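PDB 2XBT: cellulosomal scaffoldin from Bacteroides cellulosolvens, which probably binds cellulose through this family 3b carbohydrate-binding module, one part of a long secreted scaffoldin that organises the cellulosome. Local coordinates for residues Y49-D54 with S128-Y133; K44-Y49 with A147-G152; S23-M28 with R116-D121. All coordinates share one frame; numbering follows the deposited sequence.

Contact 1 of 3, residues Y49-D54 with S128-Y133; sequences YFYTSD and SNDYSY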
loop_
_atom_site.group_PDB
_atom_site.type_symbol
_atom_site.label_atom_id
_atom_site.label_comp_id
_atom_site.label_asym_id
_atom_site.label_seq_id
_atom_site.Cartn_x
_atom_site.Cartn_y
_atom_site.Cartn_z
ATOM N N TYR A 49 1.897 -3.127 3.559
ATOM C CA TYR A 49 0.755 -4.016 3.521
ATOM C C TYR A 49 1.203 -5.224 4.316
ATOM O O TYR A 49 2.180 -5.872 3.957
ATOM C CB TYR A 49 0.479 -4.440 2.081
ATOM C CG TYR A 49 -0.772 -5.273 1.892
ATOM C CD1 TYR A 49 -1.964 -4.689 1.469
ATOM C CD2 TYR A 49 -0.756 -6.650 2.110
ATOM C CE1 TYR A 49 -3.112 -5.451 1.276
ATOM C CE2 TYR A 49 -1.900 -7.423 1.923
ATOM C CZ TYR A 49 -3.074 -6.818 1.507
ATOM O OH TYR A 49 -4.225 -7.558 1.299
ATOM N N PHE A 50 0.490 -5.501 5.401
ATOM C CA PHE A 50 0.913 -6.507 6.372
ATOM C C PHE A 50 0.198 -7.816 6.113
ATOM O O PHE A 50 -0.999 -7.825 5.816
ATOM C CB PHE A 50 0.604 -6.036 7.778
ATOM C CG PHE A 50 1.237 -4.705 8.109
ATOM C CD1 PHE A 50 2.532 -4.655 8.594
ATOM C CD2 PHE A 50 0.529 -3.530 7.940
ATOM C CE1 PHE A 50 3.132 -3.436 8.906
ATOM C CE2 PHE A 50 1.122 -2.288 8.240
ATOM C CZ PHE A 50 2.425 -2.260 8.731
ATOM N N TYR A 51 0.935 -8.913 6.229
ATOM C CA TYR A 51 0.390 -10.212 5.849
ATOM C C TYR A 51 1.074 -11.348 6.596
ATOM O O TYR A 51 2.063 -11.151 7.293
ATOM C CB TYR A 51 0.532 -10.442 4.335
ATOM C CG TYR A 51 1.967 -10.667 3.886
ATOM C CD1 TYR A 51 2.457 -11.945 3.690
ATOM C CD2 TYR A 51 2.833 -9.588 3.659
ATOM C CE1 TYR A 51 3.769 -12.159 3.276
ATOM C CE2 TYR A 51 4.147 -9.791 3.248
ATOM C CZ TYR A 51 4.603 -11.079 3.059
ATOM O OH TYR A 51 5.896 -11.304 2.654
ATOM N N THR A 52 0.545 -12.549 6.412
ATOM C CA THR A 52 1.048 -13.717 7.109
ATOM C C THR A 52 1.606 -14.677 6.091
ATOM O O THR A 52 0.944 -15.008 5.101
ATOM C CB THR A 52 -0.065 -14.443 7.874
ATOM O OG1 THR A 52 -0.522 -13.622 8.949
ATOM C CG2 THR A 52 0.453 -15.779 8.423
ATOM N N SER A 53 2.834 -15.102 6.313
ATOM C CA SER A 53 3.484 -15.997 5.381
ATOM C C SER A 53 3.226 -17.441 5.747
ATOM O O SER A 53 3.748 -17.950 6.740
ATOM C CB SER A 53 4.989 -15.772 5.335
ATOM O OG SER A 53 5.575 -16.679 4.418
ATOM N N ASP A 54 2.389 -18.069 4.935
ATOM C CA ASP A 54 2.221 -19.503 4.905
ATOM C C ASP A 54 3.428 -20.236 5.494
ATOM O O ASP A 54 3.320 -20.948 6.498
ATOM C CB ASP A 54 2.035 -19.913 3.439
ATOM C CG ASP A 54 2.872 -19.061 2.482
ATOM O OD1 ASP A 54 4.111 -19.251 2.417
ATOM O OD2 ASP A 54 2.297 -18.198 1.792
ATOM N N SER A 128 -7.482 -14.386 4.258
ATOM C CA SER A 128 -8.270 -14.267 5.484
ATOM C C SER A 128 -7.322 -14.124 6.656
ATOM O O SER A 128 -7.696 -13.586 7.693
ATOM C CB SER A 128 -9.198 -15.471 5.697
ATOM O OG SER A 128 -8.462 -16.636 6.026
ATOM N N ASN A 129 -6.094 -14.603 6.478
ATOM C CA ASN A 129 -5.063 -14.473 7.506
ATOM C C ASN A 129 -4.121 -13.283 7.346
ATOM O O ASN A 129 -3.111 -13.197 8.038
ATOM C CB ASN A 129 -4.215 -15.736 7.571
ATOM C CG ASN A 129 -4.865 -16.807 8.391
ATOM O OD1 ASN A 129 -5.305 -16.550 9.516
ATOM N ND2 ASN A 129 -4.964 -18.013 7.831
ATOM N N ASP A 130 -4.428 -12.378 6.431
ATOM C CA ASP A 130 -3.548 -11.229 6.236
ATOM C C ASP A 130 -4.155 -10.004 6.889
ATOM O O ASP A 130 -5.274 -9.607 6.560
ATOM C CB ASP A 130 -3.319 -10.957 4.751
ATOM C CG ASP A 130 -2.550 -12.056 4.069
ATOM O OD1 ASP A 130 -1.786 -12.785 4.744
ATOM O OD2 ASP A 130 -2.691 -12.178 2.843
ATOM N N TYR A 131 -3.403 -9.401 7.807
ATOM C CA TYR A 131 -3.837 -8.204 8.525
ATOM C C TYR A 131 -4.415 -7.118 7.608
ATOM O O TYR A 131 -5.471 -6.527 7.891
ATOM C CB TYR A 131 -2.638 -7.644 9.309
ATOM C CG TYR A 131 -2.922 -6.384 10.108
ATOM C CD1 TYR A 131 -3.379 -6.458 11.415
ATOM C CD2 TYR A 131 -2.726 -5.128 9.563
ATOM C CE1 TYR A 131 -3.639 -5.327 12.152
ATOM C CE2 TYR A 131 -2.981 -3.987 10.298
ATOM C CZ TYR A 131 -3.443 -4.098 11.596
ATOM O OH TYR A 131 -3.714 -2.971 12.331
ATOM N N SER A 132 -3.721 -6.839 6.513
ATOM C CA SER A 132 -4.107 -5.718 5.660
ATOM C C SER A 132 -5.251 -6.038 4.700
ATOM O O SER A 132 -5.801 -5.141 4.058
ATOM C CB SER A 132 -2.892 -5.168 4.902
ATOM O OG SER A 132 -1.987 -4.510 5.789
ATOM N N TYR A 133 -5.618 -7.315 4.592
ATOM C CA TYR A 133 -6.724 -7.656 3.684
ATOM C C TYR A 133 -8.058 -7.209 4.279
ATOM O O TYR A 133 -8.445 -7.660 5.363
ATOM C CB TYR A 133 -6.774 -9.154 3.389
ATOM C CG TYR A 133 -7.970 -9.549 2.530
ATOM C CD1 TYR A 133 -8.043 -9.176 1.189
ATOM C CD2 TYR A 133 -9.025 -10.282 3.068
ATOM C CE1 TYR A 133 -9.159 -9.538 0.392
ATOM C CE2 TYR A 133 -10.130 -10.647 2.293
ATOM C CZ TYR A 133 -10.194 -10.274 0.963
ATOM O OH TYR A 133 -11.289 -10.638 0.203
HETATM O O HOH W 1 -3.835 -10.062 1.396
#
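Ser132 meets Phe50 through both backbone and side chain. Its OG accepts the amide of Phe50 (N to OG 2.7 Å, nearly straight at 167°), while Ser132 N returns a bond to Phe50 O, 3.0 Å away. Between these two bonds Ser132 CB sits squarely over the face of the Tyr49 ring, 3.5 Å from its centroid, a CH-pi contact. Thr52 N points at Asp130 OD1 (2.9 Å), reaching it on the anti side and 35° out of the carboxylate plane; Thr52 OG1 donates to Asn129 O at 2.8 Å. With CG beside its own backbone N (chi1 -66°), Asp130 brings its carboxylate against Tyr51 CB, and its OD2 accepts a hydrogen bond from a single water that in turn accepts one from Tyr49 OH, bridging phenol and carboxylate. Behind these groups, a type I turn from Asp130 to Tyr133, closed by Tyr133 N to Asp130 O, presents Ser132 to the strand, and Leu145 O also bonds Ser132 OG. Tyr131 runs alongside Phe50, its hydroxyl held by Thr158 O. The loop covers the end of strand 45-51, whose other edge pairs with strand 85-93, while Tyr49 reaches across to Ile26 and Met28 of strand 22-34.

Contact 2 of 3, residues K44-Y49 with A147-G152; sequences KITIRY and AVYYNG. With NO3 (nitrate ion), chain B.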
loop_
_atom_site.group_PDB
_atom_site.type_symbol
_atom_site.label_atom_id
_atom_site.label_comp_id
_atom_site.label_asym_id
_atom_site.label_seq_id
_atom_site.Cartn_x
_atom_site.Cartn_y
_atom_site.Cartn_z
ATOM N N LYS A 44 9.878 10.054 -0.572
ATOM C CA LYS A 44 9.877 9.907 0.877
ATOM C C LYS A 44 8.687 9.123 1.400
ATOM O O LYS A 44 8.532 8.967 2.598
ATOM C CB LYS A 44 9.930 11.268 1.562
ATOM C CG LYS A 44 11.205 12.027 1.278
ATOM C CD LYS A 44 11.196 13.359 2.003
ATOM C CE LYS A 44 12.559 14.016 1.915
ATOM N NZ LYS A 44 12.965 14.135 0.499
ATOM N N ILE A 45 7.852 8.628 0.497
ATOM C CA ILE A 45 6.680 7.858 0.891
ATOM C C ILE A 45 6.989 6.358 0.883
ATOM O O ILE A 45 7.591 5.844 -0.057
ATOM C CB ILE A 45 5.517 8.099 -0.085
ATOM C CG1 ILE A 45 4.940 9.520 0.063
ATOM C CG2 ILE A 45 4.434 7.035 0.092
ATOM C CD1 ILE A 45 4.034 9.704 1.265
ATOM N N THR A 46 6.574 5.662 1.935
ATOM C CA THR A 46 6.542 4.203 1.917
ATOM C C THR A 46 5.161 3.734 2.322
ATOM O O THR A 46 4.442 4.419 3.077
ATOM C CB THR A 46 7.604 3.583 2.853
ATOM O OG1 THR A 46 7.502 4.173 4.152
ATOM C CG2 THR A 46 8.973 3.865 2.314
ATOM N N ILE A 47 4.767 2.576 1.795
ATOM C CA ILE A 47 3.477 1.997 2.124
ATOM C C ILE A 47 3.715 0.581 2.591
ATOM O O ILE A 47 4.526 -0.129 2.001
ATOM C CB ILE A 47 2.576 1.997 0.902
ATOM C CG1 ILE A 47 2.328 3.439 0.468
ATOM C CG2 ILE A 47 1.232 1.306 1.219
ATOM C CD1 ILE A 47 1.650 3.559 -0.890
ATOM N N ARG A 48 3.039 0.168 3.661
ATOM C CA ARG A 48 3.206 -1.209 4.125
ATOM C C ARG A 48 1.883 -1.932 4.137
ATOM O O ARG A 48 0.884 -1.425 4.653
ATOM C CB ARG A 48 3.825 -1.261 5.523
ATOM C CG ARG A 48 5.222 -0.662 5.582
ATOM C CD ARG A 48 5.787 -0.702 6.999
ATOM N NE ARG A 48 7.195 -0.334 6.980
ATOM C CZ ARG A 48 8.045 -0.481 7.988
ATOM N NH1 ARG A 48 7.653 -1.011 9.138
ATOM N NH2 ARG A 48 9.307 -0.106 7.836
ATOM N N TYR A 49 1.897 -3.127 3.559
ATOM C CA TYR A 49 0.755 -4.016 3.521
ATOM C C TYR A 49 1.203 -5.224 4.316
ATOM O O TYR A 49 2.180 -5.872 3.957
ATOM C CB TYR A 49 0.479 -4.440 2.081
ATOM C CG TYR A 49 -0.772 -5.273 1.892
ATOM C CD1 TYR A 49 -1.964 -4.689 1.469
ATOM C CD2 TYR A 49 -0.756 -6.650 2.110
ATOM C CE1 TYR A 49 -3.112 -5.451 1.276
ATOM C CE2 TYR A 49 -1.900 -7.423 1.923
ATOM C CZ TYR A 49 -3.074 -6.818 1.507
ATOM O OH TYR A 49 -4.225 -7.558 1.299
ATOM N N ALA A 147 -0.644 0.887 6.046
ATOM C CA ALA A 147 0.001 2.064 6.648
ATOM C C ALA A 147 0.820 2.840 5.627
ATOM O O ALA A 147 1.484 2.248 4.773
ATOM C CB ALA A 147 0.892 1.658 7.806
ATOM N N VAL A 148 0.797 4.167 5.760
ATOM C CA VAL A 148 1.603 5.040 4.916
ATOM C C VAL A 148 2.533 5.883 5.793
ATOM O O VAL A 148 2.111 6.405 6.827
ATOM C CB VAL A 148 0.722 5.995 4.144
ATOM C CG1 VAL A 148 1.582 6.826 3.167
ATOM C CG2 VAL A 148 -0.382 5.233 3.401
ATOM N N TYR A 149 3.789 5.995 5.381
ATOM C CA TYR A 149 4.785 6.750 6.133
ATOM C C TYR A 149 5.387 7.840 5.261
ATOM O O TYR A 149 5.539 7.664 4.057
ATOM C CB TYR A 149 5.893 5.831 6.608
ATOM C CG TYR A 149 5.376 4.675 7.434
ATOM C CD1 TYR A 149 5.482 4.684 8.816
ATOM C CD2 TYR A 149 4.759 3.590 6.826
ATOM C CE1 TYR A 149 5.012 3.625 9.573
ATOM C CE2 TYR A 149 4.279 2.537 7.570
ATOM C CZ TYR A 149 4.409 2.559 8.936
ATOM O OH TYR A 149 3.930 1.501 9.659
ATOM N N TYR A 150 5.749 8.957 5.882
ATOM C CA TYR A 150 6.461 10.002 5.174
ATOM C C TYR A 150 7.761 10.253 5.919
ATOM O O TYR A 150 7.748 10.632 7.088
ATOM C CB TYR A 150 5.618 11.263 5.084
ATOM C CG TYR A 150 6.192 12.267 4.119
ATOM C CD1 TYR A 150 6.048 12.096 2.750
ATOM C CD2 TYR A 150 6.896 13.372 4.577
ATOM C CE1 TYR A 150 6.573 13.003 1.860
ATOM C CE2 TYR A 150 7.429 14.288 3.690
ATOM C CZ TYR A 150 7.260 14.103 2.342
ATOM O OH TYR A 150 7.797 15.016 1.453
ATOM N N ASN A 151 8.881 9.991 5.254
ATOM C CA ASN A 151 10.165 9.981 5.930
ATOM C C ASN A 151 10.196 9.080 7.155
ATOM O O ASN A 151 10.864 9.388 8.147
ATOM C CB ASN A 151 10.548 11.399 6.343
ATOM C CG ASN A 151 11.640 11.959 5.490
ATOM O OD1 ASN A 151 12.057 11.335 4.516
ATOM N ND2 ASN A 151 12.114 13.145 5.841
ATOM N N GLY A 152 9.463 7.977 7.104
ATOM C CA GLY A 152 9.477 7.035 8.202
ATOM C C GLY A 152 8.483 7.328 9.312
ATOM O O GLY A 152 8.356 6.538 10.248
HETATM N N NO3 B . 10.733 -0.101 10.908
HETATM O O1 NO3 B . 11.147 1.236 10.928
HETATM O O2 NO3 B . 11.406 -1.028 10.099
HETATM O O3 NO3 B . 9.648 -0.500 11.700
HETATM O O HOH W 2 8.664 6.777 4.406
#
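Arg48 lies across Tyr149 on one face of an antiparallel strand pair, the side chains crossing at about a right angle. From CB the arginine chain runs extended to NE: CG passes 3.9 Å from Tyr149 CE2, CD comes closer at 3.6 Å from the same CE2, and NE, still near that carbon, forms a salt bridge with Glu90. Its guanidinium, turned 50° from the ring, gives at most a weak cation-pi attraction; NH1 and NH2 make weak bonds to O3 and O2 of a nitrate, probably from the crystallisation liquor, which lies at the guanidinium edge. With an alanine here, Glu90 would probably lose its charged mate and the CE2 side of the Tyr149 ring its cover. Strands 45-51 and 147-150 are neighbours in one five-stranded sheet of the CBM3 beta-sandwich. Thr46 with Tyr149 and Arg48 with Ala147 are hydrogen-bonded pairs, the shortest bond being Arg48 N to Ala147 O at 2.8 Å. The other face carries Ile45, Ile47, Val148 and Tyr150; Ile45 and Ile47 pack on Leu32 and Met30 of strand 22-34. Ile45 CD1 abuts the edge of the Tyr150 ring, 3.5 Å from Tyr150 CD1, whereas Lys44 CB lies over a face of that ring, toward its rim, and Tyr150 OH bonds Asp41 N. At the Lys44 end, Asn151 N bonds Lys44 O at 2.9 Å, and a water joins that carbonyl to Thr46 OG1 and Gly152 N.

Contact 3 of 3, residues S23-M28 with R116-D121; sequences SNQIYM and RVAKAD. Unlike the reference sequence in segment 23-28: Tyr27 (reference Cys).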
loop_
_atom_site.group_PDB
_atom_site.type_symbol
_atom_site.label_atom_id
_atom_site.label_comp_id
_atom_site.label_asym_id
_atom_site.label_seq_id
_atom_site.Cartn_x
_atom_site.Cartn_y
_atom_site.Cartn_z
ATOM N N SER A 23 -7.780 -16.239 -3.167
ATOM C CA SER A 23 -7.410 -15.524 -4.387
ATOM C C SER A 23 -6.119 -16.094 -4.963
ATOM O O SER A 23 -5.315 -16.653 -4.232
ATOM C CB SER A 23 -7.221 -14.034 -4.066
ATOM O OG SER A 23 -7.061 -13.243 -5.239
ATOM N N ASN A 24 -5.917 -15.949 -6.266
ATOM C CA ASN A 24 -4.664 -16.383 -6.886
ATOM C C ASN A 24 -3.477 -15.464 -6.571
ATOM O O ASN A 24 -2.320 -15.865 -6.678
ATOM C CB ASN A 24 -4.829 -16.556 -8.398
ATOM C CG ASN A 24 -5.085 -15.239 -9.129
ATOM O OD1 ASN A 24 -5.768 -14.338 -8.627
ATOM N ND2 ASN A 24 -4.544 -15.134 -10.342
ATOM N N GLN A 25 -3.773 -14.231 -6.182
ATOM C CA GLN A 25 -2.722 -13.267 -5.849
ATOM C C GLN A 25 -3.307 -12.156 -5.003
ATOM O O GLN A 25 -4.520 -12.015 -4.919
ATOM C CB GLN A 25 -2.112 -12.690 -7.130
ATOM C CG GLN A 25 -3.138 -12.122 -8.098
ATOM C CD GLN A 25 -2.587 -11.971 -9.522
ATOM O OE1 GLN A 25 -1.375 -11.881 -9.737
ATOM N NE2 GLN A 25 -3.485 -11.962 -10.496
ATOM N N ILE A 26 -2.448 -11.369 -4.359
ATOM C CA ILE A 26 -2.923 -10.224 -3.609
ATOM C C ILE A 26 -3.042 -9.032 -4.546
ATOM O O ILE A 26 -2.083 -8.718 -5.252
ATOM C CB ILE A 26 -1.947 -9.839 -2.474
ATOM C CG1 ILE A 26 -1.662 -11.046 -1.568
ATOM C CG2 ILE A 26 -2.506 -8.688 -1.677
ATOM C CD1 ILE A 26 -0.668 -10.733 -0.441
ATOM N N TYR A 27 -4.200 -8.369 -4.543
ATOM C CA TYR A 27 -4.385 -7.144 -5.324
ATOM C C TYR A 27 -4.320 -5.916 -4.437
ATOM O O TYR A 27 -4.979 -5.868 -3.392
ATOM C CB TYR A 27 -5.720 -7.148 -6.050
ATOM C CG TYR A 27 -5.832 -8.237 -7.074
ATOM C CD1 TYR A 27 -5.582 -7.984 -8.417
ATOM C CD2 TYR A 27 -6.179 -9.523 -6.695
ATOM C CE1 TYR A 27 -5.677 -8.994 -9.359
ATOM C CE2 TYR A 27 -6.287 -10.536 -7.626
ATOM C CZ TYR A 27 -6.029 -10.270 -8.952
ATOM O OH TYR A 27 -6.133 -11.281 -9.873
ATOM N N MET A 28 -3.545 -4.926 -4.867
ATOM C CA MET A 28 -3.415 -3.667 -4.150
ATOM C C MET A 28 -3.546 -2.509 -5.118
ATOM O O MET A 28 -2.617 -2.225 -5.859
ATOM C CB MET A 28 -2.032 -3.556 -3.509
ATOM C CG MET A 28 -1.819 -4.380 -2.261
ATOM S SD MET A 28 -0.037 -4.582 -2.010
ATOM C CE MET A 28 0.297 -5.633 -3.402
ATOM N N ARG A 116 0.439 -6.100 -7.658
ATOM C CA ARG A 116 -0.040 -7.419 -7.287
ATOM C C ARG A 116 1.090 -8.167 -6.632
ATOM O O ARG A 116 2.259 -7.950 -6.956
ATOM C CB ARG A 116 -0.501 -8.193 -8.514
ATOM C CG ARG A 116 -1.836 -7.747 -9.063
ATOM C CD ARG A 116 -2.075 -8.394 -10.413
ATOM N NE ARG A 116 -1.072 -7.977 -11.390
ATOM C CZ ARG A 116 -0.249 -8.803 -12.022
ATOM N NH1 ARG A 116 -0.302 -10.108 -11.791
ATOM N NH2 ARG A 116 0.619 -8.323 -12.894
ATOM N N VAL A 117 0.741 -9.054 -5.709
ATOM C CA VAL A 117 1.725 -9.958 -5.138
ATOM C C VAL A 117 1.289 -11.413 -5.356
ATOM O O VAL A 117 0.144 -11.789 -5.069
ATOM C CB VAL A 117 1.970 -9.676 -3.662
ATOM C CG1 VAL A 117 2.885 -10.733 -3.065
ATOM C CG2 VAL A 117 2.587 -8.287 -3.507
ATOM N N ALA A 118 2.204 -12.209 -5.893
ATOM C CA ALA A 118 1.930 -13.611 -6.203
ATOM C C ALA A 118 3.126 -14.501 -5.861
ATOM O O ALA A 118 4.251 -14.022 -5.732
ATOM C CB ALA A 118 1.561 -13.765 -7.666
ATOM N N LYS A 119 2.875 -15.796 -5.703
ATOM C CA LYS A 119 3.955 -16.757 -5.519
ATOM C C LYS A 119 4.392 -17.212 -6.898
ATOM O O LYS A 119 3.738 -16.893 -7.885
ATOM C CB LYS A 119 3.466 -17.949 -4.705
ATOM C CG LYS A 119 2.710 -17.556 -3.462
ATOM C CD LYS A 119 2.366 -18.763 -2.621
ATOM C CE LYS A 119 1.329 -18.405 -1.575
ATOM N NZ LYS A 119 0.801 -19.616 -0.898
ATOM N N ALA A 120 5.487 -17.954 -6.991
ATOM C CA ALA A 120 5.911 -18.442 -8.304
ATOM C C ALA A 120 5.324 -19.816 -8.637
ATOM O O ALA A 120 5.176 -20.172 -9.807
ATOM C CB ALA A 120 7.427 -18.471 -8.404
ATOM N N ASP A 121 4.961 -20.569 -7.608
ATOM C CA ASP A 121 4.629 -21.978 -7.778
ATOM C C ASP A 121 3.171 -22.291 -8.134
ATOM O O ASP A 121 2.717 -23.424 -7.926
ATOM C CB ASP A 121 5.046 -22.761 -6.528
ATOM C CG ASP A 121 4.279 -22.343 -5.291
ATOM O OD1 ASP A 121 3.456 -21.409 -5.389
ATOM O OD2 ASP A 121 4.507 -22.947 -4.216
HETATM O O HOH W 3 0.031 -16.349 -5.862
#
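Gln25 and Arg116 meet through their polar ends: Arg116 NH1 donates to Gln25 OE1 at 2.9 Å, the acceptor lying close to the guanidinium plane, with the amide turned 83° against that plane. Gln25 gets there with CG wedged between its backbone N and carbonyl carbon (chi1 53°) and the rest of its chain extended. This places NE2 to donate to Tyr27 OH, 2.8 Å away, so both ends of the amide are gripped, which is consistent with one orientation. Tyr27, which replaces a cysteine of the reference sequence, runs alongside Arg116, with CE1 3.8 Å from the arginine CD. A bend at chi3 (-63°) turns the Arg116 tip out of line with its aliphatic part, and NE forms a salt bridge with Asp64. On the opposite face, Ile26 CB packs against Val117 CB, while Met28, bent at chi3, brings CE to 3.5 Å from Val117 CG2. Backbone bonds run both ways between Ile26 and Val117, with Ile26 N to Val117 O at 2.7 Å. A water joins Asn24 O to Lys119 N. Such a two-faced antiparallel ladder, apolar inside and polar outside, is typical of beta-sandwich sheets, here in a family 3 carbohydrate-binding module.

How the contacts relate
Contacts 1 and 2 share Tyr49 and divide strand 45-51 between them, contact 2 pairing its first part with strand 147-150 and contact 1 covering its end with a loop. Contact 3 belongs to the other sheet, to which Tyr49 spans; a long, weak ion pair between Asp54 and Lys119 also links contacts 1 and 3. Contact 1 is mostly buried, its loop held by mixed side-chain and backbone bonds and a water. Contact 2 is a four-pair ladder, contact 3 a short two-pair one; both are partly buried, with apolar residues facing the interior and a salt-bridged arginine outside. Their centres lie about 21 Å apart, on opposite sides of the chain's centre. Phe50 also packs against Ala147.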